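Local atomic coordinates of NAD(P)-dependent oxidoreductase (Pseudomonas putida, PDB entry 7A3W), a protein that binds NADPH and probably uses it to reduce imines, acting in conjugate reduction and reductive amination. Residues S12-G17 with I70-K75; S65-I70 with T95-S100; N118-D123 with S143-A148. All coordinates share one frame; numbering follows the deposited sequence. Where two conformers were deposited one is given.

Contact 1. Residues S12-G17 with I70-K75; sequences SVLGLG and ICMIDK. With NDP (NADPH dihydro-nicotinamide-adenine-dinucleotide phosphate), chain F.
A single backbone hydrogen bond joins the two segments where they leave the sheet: Cys71 N gives its hydrogen to Leu14 O at 2.9 Å, almost straight at 171°. It follows directly on the parallel bridge between Leu14 and Ile70. Beyond it the two backbones pass closely, with Gly15 CA 3.6 Å from Cys71 O; a side chain on Gly15 would run into that carbonyl.

The apolar contact lies beside this bond. Ile70 and Met72 each lie alongside Leu14, pointing the same way, and the Met72 methyl CE presses tightly on Leu14 CB at 3.4 Å. The extended chain of Met72 beyond CG carries CE to that spot, while Ile70 CD1 meets the same CB at 4.0 Å. Ile73 CG2 touches the adenine of NADPH, 3.5 Å from NDP C8A.

Polar links run to NADPH. A water takes a weak bond from Gly17 N and donates to Cys71 O and to NDP O2N, the latter at 2.7 Å. NDP O3D of the nicotinamide ribose donates to Ile73 O, also at 2.7 Å. Gly15 and Gly17 fit the glycine-rich turn of a Rossmann fold.

Among the neighbouring elements, Met72 packs on helix 75-83 and on Trp37 of strand 33-37, and Cys71 meets helix 18-29.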
# COMPACT_ATOMS: atom_id res chain seq x y z
N SER B 12 19.37 3.16 28.98
CA SER B 12 18.77 4.50 29.15
C SER B 12 17.87 4.80 27.94
O SER B 12 18.21 4.36 26.82
CB SER B 12 19.81 5.55 29.37
OG SER B 12 20.53 5.35 30.59
N VAL B 13 16.73 5.42 28.18
CA VAL B 13 15.77 5.88 27.14
C VAL B 13 15.58 7.37 27.37
O VAL B 13 15.22 7.75 28.49
CB VAL B 13 14.45 5.09 27.19
CG1 VAL B 13 13.41 5.64 26.21
CG2 VAL B 13 14.68 3.59 26.97
N LEU B 14 15.85 8.17 26.36
CA LEU B 14 15.68 9.64 26.40
C LEU B 14 14.54 9.98 25.43
O LEU B 14 14.67 9.71 24.25
CB LEU B 14 16.98 10.34 26.00
CG LEU B 14 18.09 10.36 27.05
CD1 LEU B 14 18.66 8.97 27.29
CD2 LEU B 14 19.19 11.32 26.61
N GLY B 15 13.45 10.53 25.95
CA GLY B 15 12.22 10.83 25.21
C GLY B 15 11.17 9.83 25.62
O GLY B 15 11.33 8.62 25.30
N LEU B 16 10.16 10.27 26.35
CA LEU B 16 9.09 9.37 26.85
C LEU B 16 7.74 9.81 26.26
O LEU B 16 6.75 9.80 26.99
CB LEU B 16 9.06 9.36 28.38
CG LEU B 16 10.36 9.00 29.07
CD1 LEU B 16 10.23 9.19 30.57
CD2 LEU B 16 10.77 7.57 28.72
N GLY B 17 7.70 10.12 24.97
CA GLY B 17 6.42 10.32 24.26
C GLY B 17 5.70 9.01 24.00
O GLY B 17 5.94 7.97 24.74
N ILE B 70 17.54 6.91 21.99
CA ILE B 70 16.95 8.28 21.83
C ILE B 70 15.64 8.13 21.07
O ILE B 70 15.64 7.48 20.01
CB ILE B 70 17.90 9.20 21.07
CG1 ILE B 70 19.34 9.12 21.56
CG2 ILE B 70 17.36 10.64 21.10
CD1 ILE B 70 19.52 9.43 23.02
N CYS B 71 14.56 8.68 21.57
CA CYS B 71 13.25 8.66 20.88
C CYS B 71 12.53 9.98 21.15
O CYS B 71 11.46 9.98 21.77
CB CYS B 71 12.41 7.47 21.28
SG CYS B 71 11.11 7.17 20.08
N MET B 72 13.14 11.05 20.71
CA MET B 72 12.56 12.41 20.83
C MET B 72 11.86 12.74 19.51
O MET B 72 11.91 11.95 18.56
CB MET B 72 13.65 13.44 21.14
CG MET B 72 14.24 13.30 22.52
SD MET B 72 15.88 14.07 22.63
CE MET B 72 16.58 13.06 23.93
N ILE B 73 11.18 13.87 19.45
CA ILE B 73 10.32 14.19 18.28
C ILE B 73 11.18 14.12 17.01
O ILE B 73 10.69 13.65 15.97
CB ILE B 73 9.61 15.54 18.46
CG1 ILE B 73 8.60 15.76 17.32
CG2 ILE B 73 10.62 16.68 18.60
CD1 ILE B 73 7.66 14.59 17.12
N ASP B 74 12.43 14.56 17.07
CA ASP B 74 13.31 14.56 15.88
C ASP B 74 14.79 14.56 16.28
O ASP B 74 15.12 14.77 17.46
CB ASP B 74 12.96 15.68 14.90
CG ASP B 74 13.15 17.08 15.44
OD1 ASP B 74 14.00 17.26 16.33
OD2 ASP B 74 12.46 17.98 14.94
N LYS B 75 15.65 14.31 15.30
CA LYS B 75 17.11 14.28 15.53
C LYS B 75 17.62 15.67 15.93
O LYS B 75 18.53 15.74 16.75
CB LYS B 75 17.80 13.71 14.29
CG LYS B 75 17.47 12.24 14.03
CD LYS B 75 18.31 11.63 12.92
CE LYS B 75 17.76 10.34 12.33
NZ LYS B 75 17.71 9.23 13.32
PA NDP F . 5.59 12.34 20.87
O1A NDP F . 4.67 11.46 21.65
O2A NDP F . 5.16 13.69 20.35
O5B NDP F . 6.89 12.55 21.78
C5B NDP F . 7.88 13.54 21.43
C4B NDP F . 8.99 13.42 22.44
O4B NDP F . 10.04 14.38 22.11
C3B NDP F . 8.60 13.70 23.89
O3B NDP F . 9.44 12.93 24.72
C2B NDP F . 8.89 15.19 23.98
O2B NDP F . 9.13 15.73 25.29
C1B NDP F . 10.22 15.20 23.24
N9A NDP F . 10.63 16.53 22.82
C8A NDP F . 10.01 17.38 21.94
N7A NDP F . 10.66 18.52 21.80
C5A NDP F . 11.79 18.37 22.60
C6A NDP F . 12.88 19.22 22.88
N6A NDP F . 13.04 20.43 22.34
N1A NDP F . 13.82 18.75 23.73
C2A NDP F . 13.67 17.54 24.27
N3A NDP F . 12.69 16.66 24.10
C4A NDP F . 11.77 17.15 23.24
O3 NDP F . 6.28 11.58 19.65
PN NDP F . 6.42 9.99 19.45
O1N NDP F . 5.16 9.57 18.78
O2N NDP F . 6.78 9.33 20.75
O5D NDP F . 7.58 9.94 18.37
C5D NDP F . 8.98 10.03 18.70
C4D NDP F . 9.78 9.73 17.46
O4D NDP F . 9.55 8.35 17.04
C3D NDP F . 9.48 10.61 16.23
O3D NDP F . 10.70 11.02 15.63
C2D NDP F . 8.62 9.70 15.37
O2D NDP F . 8.68 10.07 14.00
C1D NDP F . 9.18 8.31 15.69
N1N NDP F . 8.19 7.20 15.53
C2N NDP F . 6.99 7.17 16.21
C3N NDP F . 6.03 6.23 15.92
C7N NDP F . 4.71 6.17 16.63
O7N NDP F . 3.87 5.37 16.20
N7N NDP F . 4.47 6.90 17.70
C4N NDP F . 6.32 5.18 14.92
C5N NDP F . 7.61 5.29 14.29
C6N NDP F . 8.51 6.17 14.68
P2B NDP F . 7.82 16.18 26.12
O1X NDP F . 7.02 17.05 25.15
O2X NDP F . 7.12 14.95 26.65
O3X NDP F . 8.50 16.99 27.21
O HOH W 1 8.87 9.16 22.41

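Contact 2. Residues S65-I70 with T95-S100; sequences SNLIII and TIVNMS
Two neighbouring parallel strands of the Rossmann-type sheet, 67-70 and 95-98, meet here along their length; their axes approach to 4.7 Å and their directions differ by 17°. Five backbone hydrogen bonds join the segments, from Thr95 N to Asn66 O at one end to Met99 N to Ile70 O, 2.8 Å, at the other. The first donor stands above the Asn66 carbonyl plane, and a water bonded to Thr95 OG1 adds a weak bond to the same oxygen.

On one face, Ile96 CD1 lies against Ile68, tight on CB at 3.5 Å and 3.6 Å from CG2. Ile70 CG1 meets Ile96 CG2 farther along. Helix 75-83, the crossover of this beta-alpha-beta unit, covers this face through Phe78, which touches both Ile70 and Ile96. On the other face Leu67 CD1 reaches Val97 CG2 at 3.7 Å, and Ile69 CG2 packs on Met99 SD.

Asn98 CG lies anti to the backbone N (chi1 -176°), a torsion that sets OD1 4.0 Å from Ile70 CB. The same OD1 accepts from Ser100 N at 3.2 Å, forming an Asx turn, while ND2 is hydrogen-bonded to Tyr121 OH. A leucine in place of Asn98 would probably leave Ser100 N and the tyrosine hydroxyl without these partners, freeing the turn to shift. Ser100 itself belongs to the NADPH pocket.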
# COMPACT_ATOMS: atom_id res chain seq x y z
N SER B 65 24.16 4.28 31.80
CA SER B 65 24.07 3.05 30.96
C SER B 65 25.14 3.05 29.87
O SER B 65 25.59 4.14 29.45
CB SER B 65 22.68 2.91 30.36
OG SER B 65 21.69 3.05 31.35
N ASN B 66 25.45 1.86 29.35
CA ASN B 66 26.33 1.73 28.15
C ASN B 66 25.46 1.60 26.88
O ASN B 66 26.05 1.56 25.80
CB ASN B 66 27.33 0.57 28.28
CG ASN B 66 26.70 -0.79 28.08
OD1 ASN B 66 25.48 -0.93 28.02
ND2 ASN B 66 27.54 -1.81 27.93
N LEU B 67 24.13 1.55 26.98
CA LEU B 67 23.21 1.59 25.81
C LEU B 67 22.18 2.71 26.01
O LEU B 67 21.40 2.64 26.96
CB LEU B 67 22.51 0.24 25.63
CG LEU B 67 21.49 0.19 24.49
CD1 LEU B 67 22.13 0.54 23.17
CD2 LEU B 67 20.83 -1.18 24.44
N ILE B 68 22.23 3.72 25.17
CA ILE B 68 21.43 4.96 25.28
C ILE B 68 20.52 5.05 24.06
O ILE B 68 21.02 5.34 22.94
CB ILE B 68 22.34 6.20 25.36
CG1 ILE B 68 23.54 6.07 26.31
CG2 ILE B 68 21.47 7.42 25.64
CD1 ILE B 68 23.20 5.63 27.72
N ILE B 69 19.22 4.89 24.26
CA ILE B 69 18.21 4.89 23.15
C ILE B 69 17.53 6.25 23.13
O ILE B 69 17.04 6.68 24.18
CB ILE B 69 17.21 3.74 23.33
CG1 ILE B 69 17.91 2.39 23.24
CG2 ILE B 69 16.07 3.88 22.33
CD1 ILE B 69 17.10 1.26 23.81
N ILE B 70 17.54 6.91 21.99
CA ILE B 70 16.95 8.28 21.83
C ILE B 70 15.64 8.13 21.07
O ILE B 70 15.64 7.48 20.01
CB ILE B 70 17.90 9.20 21.07
CG1 ILE B 70 19.34 9.12 21.56
CG2 ILE B 70 17.36 10.64 21.10
CD1 ILE B 70 19.52 9.43 23.02
N THR B 95 27.02 3.10 23.63
CA THR B 95 26.39 3.06 22.29
C THR B 95 25.15 3.94 22.35
O THR B 95 24.25 3.67 23.16
CB THR B 95 26.06 1.64 21.85
OG1 THR B 95 27.32 0.99 21.73
CG2 THR B 95 25.30 1.57 20.55
N ILE B 96 25.15 4.98 21.54
CA ILE B 96 23.95 5.82 21.30
C ILE B 96 23.19 5.24 20.10
O ILE B 96 23.78 5.12 19.04
CB ILE B 96 24.38 7.27 21.05
CG1 ILE B 96 25.02 7.87 22.30
CG2 ILE B 96 23.21 8.09 20.55
CD1 ILE B 96 24.02 8.39 23.27
N VAL B 97 21.91 4.92 20.29
CA VAL B 97 20.98 4.44 19.23
C VAL B 97 19.89 5.49 19.08
O VAL B 97 19.07 5.62 19.97
CB VAL B 97 20.39 3.07 19.54
CG1 VAL B 97 19.53 2.58 18.39
CG2 VAL B 97 21.48 2.05 19.84
N ASN B 98 19.92 6.20 17.96
CA ASN B 98 18.99 7.32 17.71
C ASN B 98 17.81 6.82 16.87
O ASN B 98 17.98 6.65 15.64
CB ASN B 98 19.79 8.41 17.02
CG ASN B 98 19.00 9.66 16.79
OD1 ASN B 98 17.80 9.71 17.09
ND2 ASN B 98 19.66 10.63 16.17
N MET B 99 16.65 6.59 17.50
CA MET B 99 15.41 6.12 16.84
C MET B 99 14.45 7.26 16.51
O MET B 99 13.27 6.99 16.14
CB MET B 99 14.71 5.10 17.75
CG MET B 99 15.53 3.87 17.92
SD MET B 99 14.64 2.72 18.94
CE MET B 99 15.85 1.39 19.05
N SER B 100 14.94 8.50 16.55
CA SER B 100 14.16 9.72 16.23
C SER B 100 14.22 9.97 14.72
O SER B 100 15.27 9.75 14.12
CB SER B 100 14.67 10.88 17.05
OG SER B 100 14.60 12.09 16.31
O HOH W 2 28.50 -0.01 23.92

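Contact 3. Residues N118-D123 with S143-A148; sequences NGLYVD and SGNSDA
Ser143 O takes the shortest polar bond between the segments, 2.8 Å from Asp123 N, and also receives a CA-H...O contact from Val122 CA. Ser143 N returns a bond to Asp123 O, completing the hydrogen-bonded antiparallel pair. Two residues along each segment, Asn145 N donates to Tyr121 O at 3.1 Å and 175°.

Strand 140-144 runs against its neighbour 120-126 in this mixed, Rossmann-type sheet, and then gives way to helix 146-157. Gly144, paired with Val122 at the end of the strand, has its CA near Tyr121 O, which a side chain would strike. Asn145 is the N-cap, its OD1 accepting from Ala148 N at 2.9 Å, with the donor above the amide plane. A chi1 near trans (-172°) swings the Asn145 amide across Leu120, placing ND2 3.5 Å from Leu120 CG. A water accepts from this ND2 and from Tyr121 N, bridging cap and strand.

Leu120 CB also packs on the Ala148 methyl CB at 3.8 Å, and Val122 CG2 touches Asn145 O. Tyr121 OH makes a weak bond to Asp123 OD1 and a further one with Asn98 ND2; Asp123 OD1 in turn forms a salt bridge with Lys75. Ser143 OG is held by Cys173 N and Asp169 O.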
# COMPACT_ATOMS: atom_id res chain seq x y z
N ASN B 118 33.86 10.15 22.25
CA ASN B 118 34.39 8.76 22.23
C ASN B 118 33.25 7.75 22.39
O ASN B 118 33.51 6.58 22.77
CB ASN B 118 35.50 8.55 23.26
CG ASN B 118 36.70 9.43 22.99
OD1 ASN B 118 37.01 10.31 23.78
ND2 ASN B 118 37.35 9.23 21.86
N GLY B 119 32.03 8.17 22.05
CA GLY B 119 30.86 7.28 22.02
C GLY B 119 30.79 6.54 20.70
O GLY B 119 31.55 6.88 19.77
N LEU B 120 29.95 5.53 20.64
CA LEU B 120 29.67 4.70 19.45
C LEU B 120 28.25 5.04 19.01
O LEU B 120 27.39 5.18 19.90
CB LEU B 120 29.73 3.22 19.83
CG LEU B 120 31.09 2.51 19.87
CD1 LEU B 120 32.27 3.45 19.89
CD2 LEU B 120 31.13 1.56 21.05
N TYR B 121 27.99 5.14 17.71
CA TYR B 121 26.71 5.66 17.18
C TYR B 121 26.07 4.66 16.22
O TYR B 121 26.72 4.16 15.25
CB TYR B 121 26.92 6.99 16.47
CG TYR B 121 25.63 7.62 16.04
CD1 TYR B 121 24.71 8.07 16.97
CD2 TYR B 121 25.28 7.69 14.70
CE1 TYR B 121 23.49 8.63 16.58
CE2 TYR B 121 24.07 8.23 14.29
CZ TYR B 121 23.18 8.71 15.23
OH TYR B 121 22.01 9.27 14.79
N VAL B 122 24.79 4.40 16.46
CA VAL B 122 23.91 3.60 15.58
C VAL B 122 22.67 4.45 15.32
O VAL B 122 22.05 4.90 16.28
CB VAL B 122 23.58 2.24 16.22
CG1 VAL B 122 22.73 1.39 15.31
CG2 VAL B 122 24.85 1.51 16.60
N ASP B 123 22.34 4.65 14.04
CA ASP B 123 21.10 5.34 13.64
C ASP B 123 20.03 4.28 13.41
O ASP B 123 20.37 3.13 13.05
CB ASP B 123 21.35 6.24 12.44
CG ASP B 123 20.28 7.32 12.39
OD1 ASP B 123 20.25 8.09 13.35
OD2 ASP B 123 19.49 7.34 11.43
N SER B 143 21.65 1.25 11.26
CA SER B 143 22.90 1.45 10.50
C SER B 143 23.92 2.15 11.38
O SER B 143 23.54 2.91 12.28
CB SER B 143 22.67 2.17 9.19
OG SER B 143 22.43 3.56 9.41
N GLY B 144 25.20 1.88 11.14
CA GLY B 144 26.30 2.52 11.88
C GLY B 144 27.21 1.46 12.44
O GLY B 144 27.34 0.40 11.82
N ASN B 145 27.81 1.75 13.58
CA ASN B 145 28.91 0.96 14.15
C ASN B 145 28.45 -0.48 14.30
O ASN B 145 27.52 -0.76 15.08
CB ASN B 145 29.34 1.59 15.47
CG ASN B 145 30.58 0.95 16.02
OD1 ASN B 145 30.67 -0.28 16.07
ND2 ASN B 145 31.49 1.79 16.47
N SER B 146 29.06 -1.37 13.52
CA SER B 146 28.66 -2.79 13.45
C SER B 146 29.00 -3.49 14.77
O SER B 146 28.15 -4.29 15.24
CB SER B 146 29.28 -3.48 12.27
OG SER B 146 28.97 -4.85 12.32
N ASP B 147 30.18 -3.24 15.33
CA ASP B 147 30.63 -3.89 16.59
C ASP B 147 29.64 -3.52 17.71
O ASP B 147 29.20 -4.41 18.47
CB ASP B 147 32.08 -3.52 16.93
CG ASP B 147 33.11 -4.16 15.99
OD1 ASP B 147 32.73 -5.05 15.20
OD2 ASP B 147 34.28 -3.76 16.05
N ALA B 148 29.27 -2.24 17.76
CA ALA B 148 28.37 -1.65 18.78
C ALA B 148 26.97 -2.24 18.62
O ALA B 148 26.39 -2.74 19.60
CB ALA B 148 28.37 -0.14 18.64
O HOH W 3 30.48 4.66 16.05

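How the contacts relate
The three contacts follow one another across a single sheet, through strands 10-14, 67-70, 95-98, 120-126 and 140-144. Contacts 1 and 2 share Ile70, and their centres are 9 Å apart; Ser12 OG and Ser65 OG also meet, at 2.7 Å. Contact 2 passes to contact 3, 10 Å away between centres, by backbone bonds such as Ile96 N to Leu120 O at 2.8 Å. Lys75 ties all three: its NZ reaches Ser100 O at 2.6 Å and Asp123 OD1 at 2.8 Å. Contact 1 lies directly on NADPH, contact 2 touches the pocket through Ser100, and the Asp123 side chain of contact 3 remains about 10 Å from the cofactor.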